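Long-range contacts in phosphotransferase system, HPr-related proteins (Thermoanaerobacter tengcongensis, PDB 3LE1), which probably serves as the general phosphocarrier of the bacterial phosphoenolpyruvate-dependent sugar phosphotransferase system, which phosphorylates sugars as they cross the membrane: residues L14-A19 with I50-V55; L21-A26 with A76-I81. All blocks are in the same frame, centred on the assembly; numbering follows the deposited sequence.

Contact 1 (L14-A19 with I50-V55)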
# COMPACT_ATOMS: atom_id res chain seq x y z
N LEU A 14 -8.37 1.14 -2.10
CA LEU A 14 -7.28 1.89 -2.71
C LEU A 14 -7.71 2.54 -4.02
O LEU A 14 -7.32 2.12 -5.12
CB LEU A 14 -6.05 0.99 -2.91
CG LEU A 14 -5.43 0.46 -1.62
CD1 LEU A 14 -4.09 -0.19 -1.91
CD2 LEU A 14 -5.25 1.60 -0.61
N HIS A 15 -8.53 3.58 -3.90
CA HIS A 15 -9.01 4.34 -5.04
C HIS A 15 -9.02 5.82 -4.70
O HIS A 15 -9.04 6.18 -3.53
CB HIS A 15 -10.42 3.88 -5.42
CG HIS A 15 -10.47 2.49 -5.97
ND1 HIS A 15 -10.64 1.38 -5.18
CD2 HIS A 15 -10.37 2.03 -7.25
CE1 HIS A 15 -10.64 0.30 -5.94
NE2 HIS A 15 -10.47 0.67 -7.19
N ALA A 16 -9.01 6.66 -5.73
CA ALA A 16 -9.14 8.11 -5.51
C ALA A 16 -8.15 8.62 -4.47
O ALA A 16 -6.98 8.23 -4.48
CB ALA A 16 -10.58 8.46 -5.11
N ARG A 17 -8.61 9.48 -3.58
CA ARG A 17 -7.72 10.12 -2.62
C ARG A 17 -6.76 9.15 -1.90
O ARG A 17 -5.54 9.32 -1.98
CB ARG A 17 -8.48 10.97 -1.59
CG ARG A 17 -7.53 11.61 -0.58
CD ARG A 17 -8.13 12.83 0.10
NE ARG A 17 -7.07 13.71 0.59
CZ ARG A 17 -6.47 13.57 1.77
NH1 ARG A 17 -6.81 12.58 2.58
NH2 ARG A 17 -5.52 14.42 2.14
N PRO A 18 -7.31 8.16 -1.19
CA PRO A 18 -6.45 7.17 -0.53
C PRO A 18 -5.40 6.57 -1.47
O PRO A 18 -4.23 6.47 -1.09
CB PRO A 18 -7.44 6.11 -0.06
CG PRO A 18 -8.70 6.89 0.21
CD PRO A 18 -8.73 7.97 -0.83
N ALA A 19 -5.78 6.18 -2.69
CA ALA A 19 -4.82 5.62 -3.63
C ALA A 19 -3.69 6.63 -3.91
O ALA A 19 -2.51 6.26 -3.95
CB ALA A 19 -5.50 5.22 -4.93
N ILE A 50 -1.66 0.19 -8.82
CA ILE A 50 -2.66 0.22 -7.76
C ILE A 50 -4.07 0.05 -8.34
O ILE A 50 -4.84 -0.80 -7.88
CB ILE A 50 -2.55 1.52 -6.92
CG1 ILE A 50 -1.17 1.58 -6.25
CG2 ILE A 50 -3.66 1.59 -5.87
CD1 ILE A 50 -0.92 0.45 -5.27
N MET A 51 -4.39 0.83 -9.37
CA MET A 51 -5.70 0.74 -10.02
C MET A 51 -5.97 -0.66 -10.53
O MET A 51 -7.05 -1.22 -10.29
CB MET A 51 -5.78 1.71 -11.19
CG MET A 51 -5.64 3.17 -10.80
SD MET A 51 -7.11 3.80 -10.00
CE MET A 51 -6.98 3.10 -8.35
N SER A 52 -4.98 -1.22 -11.22
CA SER A 52 -5.09 -2.57 -11.78
C SER A 52 -5.43 -3.58 -10.70
O SER A 52 -6.18 -4.53 -10.92
CB SER A 52 -3.77 -2.98 -12.44
OG SER A 52 -2.92 -3.63 -11.51
N LEU A 53 -4.87 -3.37 -9.52
CA LEU A 53 -5.02 -4.32 -8.43
C LEU A 53 -6.47 -4.42 -7.93
O LEU A 53 -6.89 -5.49 -7.48
CB LEU A 53 -4.05 -3.94 -7.31
CG LEU A 53 -3.31 -5.07 -6.58
CD1 LEU A 53 -3.76 -5.18 -5.15
CD2 LEU A 53 -3.44 -6.41 -7.29
N GLY A 54 -7.22 -3.33 -8.01
CA GLY A 54 -8.62 -3.33 -7.62
C GLY A 54 -8.83 -3.72 -6.16
O GLY A 54 -9.50 -4.71 -5.85
N VAL A 55 -8.23 -2.94 -5.27
CA VAL A 55 -8.36 -3.18 -3.84
C VAL A 55 -9.54 -2.40 -3.26
O VAL A 55 -9.56 -1.16 -3.30
CB VAL A 55 -7.10 -2.75 -3.08
CG1 VAL A 55 -7.25 -3.05 -1.59
CG2 VAL A 55 -5.87 -3.43 -3.67
O HOH W 1 -7.36 -0.53 -6.25

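Contact 2 (L21-A26 with A76-I81)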
# COMPACT_ATOMS: atom_id res chain seq x y z
N LEU A 21 -2.68 9.10 -2.02
CA LEU A 21 -1.92 9.25 -0.78
C LEU A 21 -1.06 8.02 -0.53
O LEU A 21 0.06 8.13 -0.04
CB LEU A 21 -2.86 9.45 0.40
CG LEU A 21 -3.49 10.83 0.54
CD1 LEU A 21 -4.84 10.72 1.22
CD2 LEU A 21 -2.57 11.77 1.29
N PHE A 22 -1.61 6.86 -0.85
CA PHE A 22 -0.88 5.61 -0.72
C PHE A 22 0.41 5.67 -1.53
O PHE A 22 1.48 5.42 -1.01
CB PHE A 22 -1.74 4.43 -1.17
CG PHE A 22 -1.10 3.08 -0.93
CD1 PHE A 22 -1.31 2.40 0.25
CD2 PHE A 22 -0.31 2.50 -1.91
CE1 PHE A 22 -0.73 1.16 0.46
CE2 PHE A 22 0.26 1.25 -1.71
CZ PHE A 22 0.05 0.59 -0.52
N VAL A 23 0.29 6.05 -2.81
CA VAL A 23 1.43 6.13 -3.72
C VAL A 23 2.36 7.24 -3.27
O VAL A 23 3.59 7.12 -3.35
CB VAL A 23 0.97 6.41 -5.16
CG1 VAL A 23 2.15 6.79 -6.04
CG2 VAL A 23 0.24 5.20 -5.74
N GLN A 24 1.75 8.32 -2.81
CA GLN A 24 2.46 9.45 -2.24
C GLN A 24 3.34 9.01 -1.07
O GLN A 24 4.52 9.33 -1.02
CB GLN A 24 1.42 10.47 -1.75
N THR A 25 2.76 8.26 -0.15
CA THR A 25 3.48 7.81 1.02
C THR A 25 4.57 6.81 0.64
O THR A 25 5.72 6.92 1.08
CB THR A 25 2.51 7.22 2.07
OG1 THR A 25 1.60 8.25 2.49
CG2 THR A 25 3.26 6.68 3.28
N ALA A 26 4.22 5.83 -0.20
CA ALA A 26 5.19 4.85 -0.67
C ALA A 26 6.36 5.56 -1.33
O ALA A 26 7.52 5.18 -1.15
CB ALA A 26 4.55 3.87 -1.64
N ALA A 76 5.08 3.01 7.55
CA ALA A 76 4.39 4.23 7.14
C ALA A 76 3.08 3.90 6.42
O ALA A 76 2.05 4.57 6.59
CB ALA A 76 5.28 5.07 6.25
N LEU A 77 3.12 2.85 5.61
CA LEU A 77 1.93 2.42 4.88
C LEU A 77 0.91 1.75 5.81
O LEU A 77 -0.31 1.98 5.69
CB LEU A 77 2.34 1.47 3.75
CG LEU A 77 3.11 2.21 2.65
CD1 LEU A 77 3.78 1.22 1.69
CD2 LEU A 77 2.23 3.20 1.88
N VAL A 78 1.41 0.94 6.73
CA VAL A 78 0.56 0.28 7.71
C VAL A 78 -0.20 1.33 8.52
O VAL A 78 -1.42 1.23 8.68
CB VAL A 78 1.39 -0.59 8.67
CG1 VAL A 78 0.61 -0.92 9.95
CG2 VAL A 78 1.85 -1.85 7.97
N ASP A 79 0.54 2.32 9.01
CA ASP A 79 -0.04 3.44 9.75
C ASP A 79 -1.04 4.23 8.92
O ASP A 79 -2.08 4.64 9.43
CB ASP A 79 1.08 4.35 10.28
CG ASP A 79 1.93 3.67 11.34
OD1 ASP A 79 1.56 2.57 11.81
OD2 ASP A 79 2.99 4.23 11.72
N LEU A 80 -0.75 4.45 7.64
CA LEU A 80 -1.69 5.18 6.79
C LEU A 80 -2.99 4.41 6.66
O LEU A 80 -4.08 4.96 6.80
CB LEU A 80 -1.07 5.43 5.42
CG LEU A 80 -1.73 6.40 4.44
CD1 LEU A 80 -1.70 7.83 4.98
CD2 LEU A 80 -1.03 6.34 3.11
N ILE A 81 -2.89 3.11 6.42
CA ILE A 81 -4.06 2.25 6.30
C ILE A 81 -4.88 2.16 7.59
O ILE A 81 -6.10 2.30 7.58
CB ILE A 81 -3.68 0.85 5.78
CG1 ILE A 81 -3.32 0.94 4.29
CG2 ILE A 81 -4.81 -0.14 6.00
CD1 ILE A 81 -2.50 -0.24 3.77

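Contact 1 (L14-A19 with I50-V55)
L14, H15 and A19, where a loop leads into helix 16-26, meet I50, M51 and V55 at the close of helix 47-53 in a contact that is part apolar packing, part main-chain and water bonding. One direct hydrogen bond crosses: L14 N donates to V55 O at 2.9 Å, with an N-H...O angle of 146°. A water completes the link, accepting from V55 N at 2.7 Å and donating to L14 O at 2.9 Å and I50 O at 3.0 Å. It thus ties the turn at G54, whose phi is positive, to the loop, and sits over one face of the H15 ring toward its rim. L14 and V55 lie side by side pointing the same way, with L14 CB 3.9 Å from V55 CB, while L14 CG and CD1 run along the valine branches. L14 also touches F22 and F85. I50 CG2 packs against both L14 CB and the methyl of A19. Bends at chi2 (-74°) and chi3 (76°) fold M51 back, so that its CE settles 3.4 Å from L14 O and 3.7 Å from H15 CD2. The imidazole reaches V55 obliquely, CE1 standing 3.2 Å from V55 O, while ND1 hydrogen-bonds T12 O in the preceding loop. At L14, an alanine here, without CG and its methyls, would probably leave a gap against the V55 branches and beside F22 and F85. The run Leu-His-Ala-Arg-Pro at the start of a helix is the histidine phosphorylation signature of HPr proteins, in which H15 is probably the phosphate carrier.

Contact 2 (L21-A26 with A76-I81)
The helical segments 21-26 and 76-81 run nearly antiparallel, at 155° with axes 9.9 Å apart, and F22, T25 and A26 of the first face A76, L77, L80 and I81 of the second. No hydrogen bond passes between them; methyl groups do the joining. L77 CD2 is the busiest: it lies over one face of the F22 ring, 4.0 Å from the centroid and 17° off the normal, in a CH-pi contact displaced toward the rim. The two side chains cross at about a right angle, the phenyl having been swung toward the partner helix by a CG anti to the F22 backbone N (chi1 -174°). The same methyl also rests 3.7 Å from F22 O and packs against T25 CG2 and A26 CB. At the ring edge, near its plane, I81 CD1 approaches F22 CE1 to 4.0 Å. Both helices lie on one face of the antiparallel sheet, in the open-faced beta-sandwich of HPr: A26 and L77 share I33 beneath them, F22 touches V35, and I81 touches I6. Farther from the sheet, T25 and L80 reach toward each other tip to tip, bringing L80 CD2 to 3.3 Å from T25 OG1. That hydroxyl is already committed within its own helix, donating to L21 O at 3.0 Å; T25 N reaches the same oxygen from the opposite face of its carbonyl plane. L21 O is thereby gripped twice, and the OG1 bond restrains rotation of the threonine about chi1. L80 CD2 also lies against L21 O and the F22 backbone. The other branch of the threonine, CG2, slides past L77 in the opposite direction and meets A76 CB at 3.9 Å; A76 also touches F29.

Overall arrangement
Contacts 1 and 2 share helix 16-26, which meets helix 47-53 through its first turn and through F22 and V23, and helix 70-82 through its later turns; their centres are 12 Å apart, and their segments alternate along the chain. F22 is a main joint: I50 CD1 of contact 1 packs 3.8 Å from F22 CE2, and L14 CD2 comes to 4.1 Å from F22 CD1. Beside them, I50 CG1 meets V23 CG2 at 3.9 Å. Contact 1 holds H15, the probable phosphorylation site; contact 2 joins the two long helices over the sheet. A cadmium ion lies about 11 Å from the H15 side chain, too far to be bound by it.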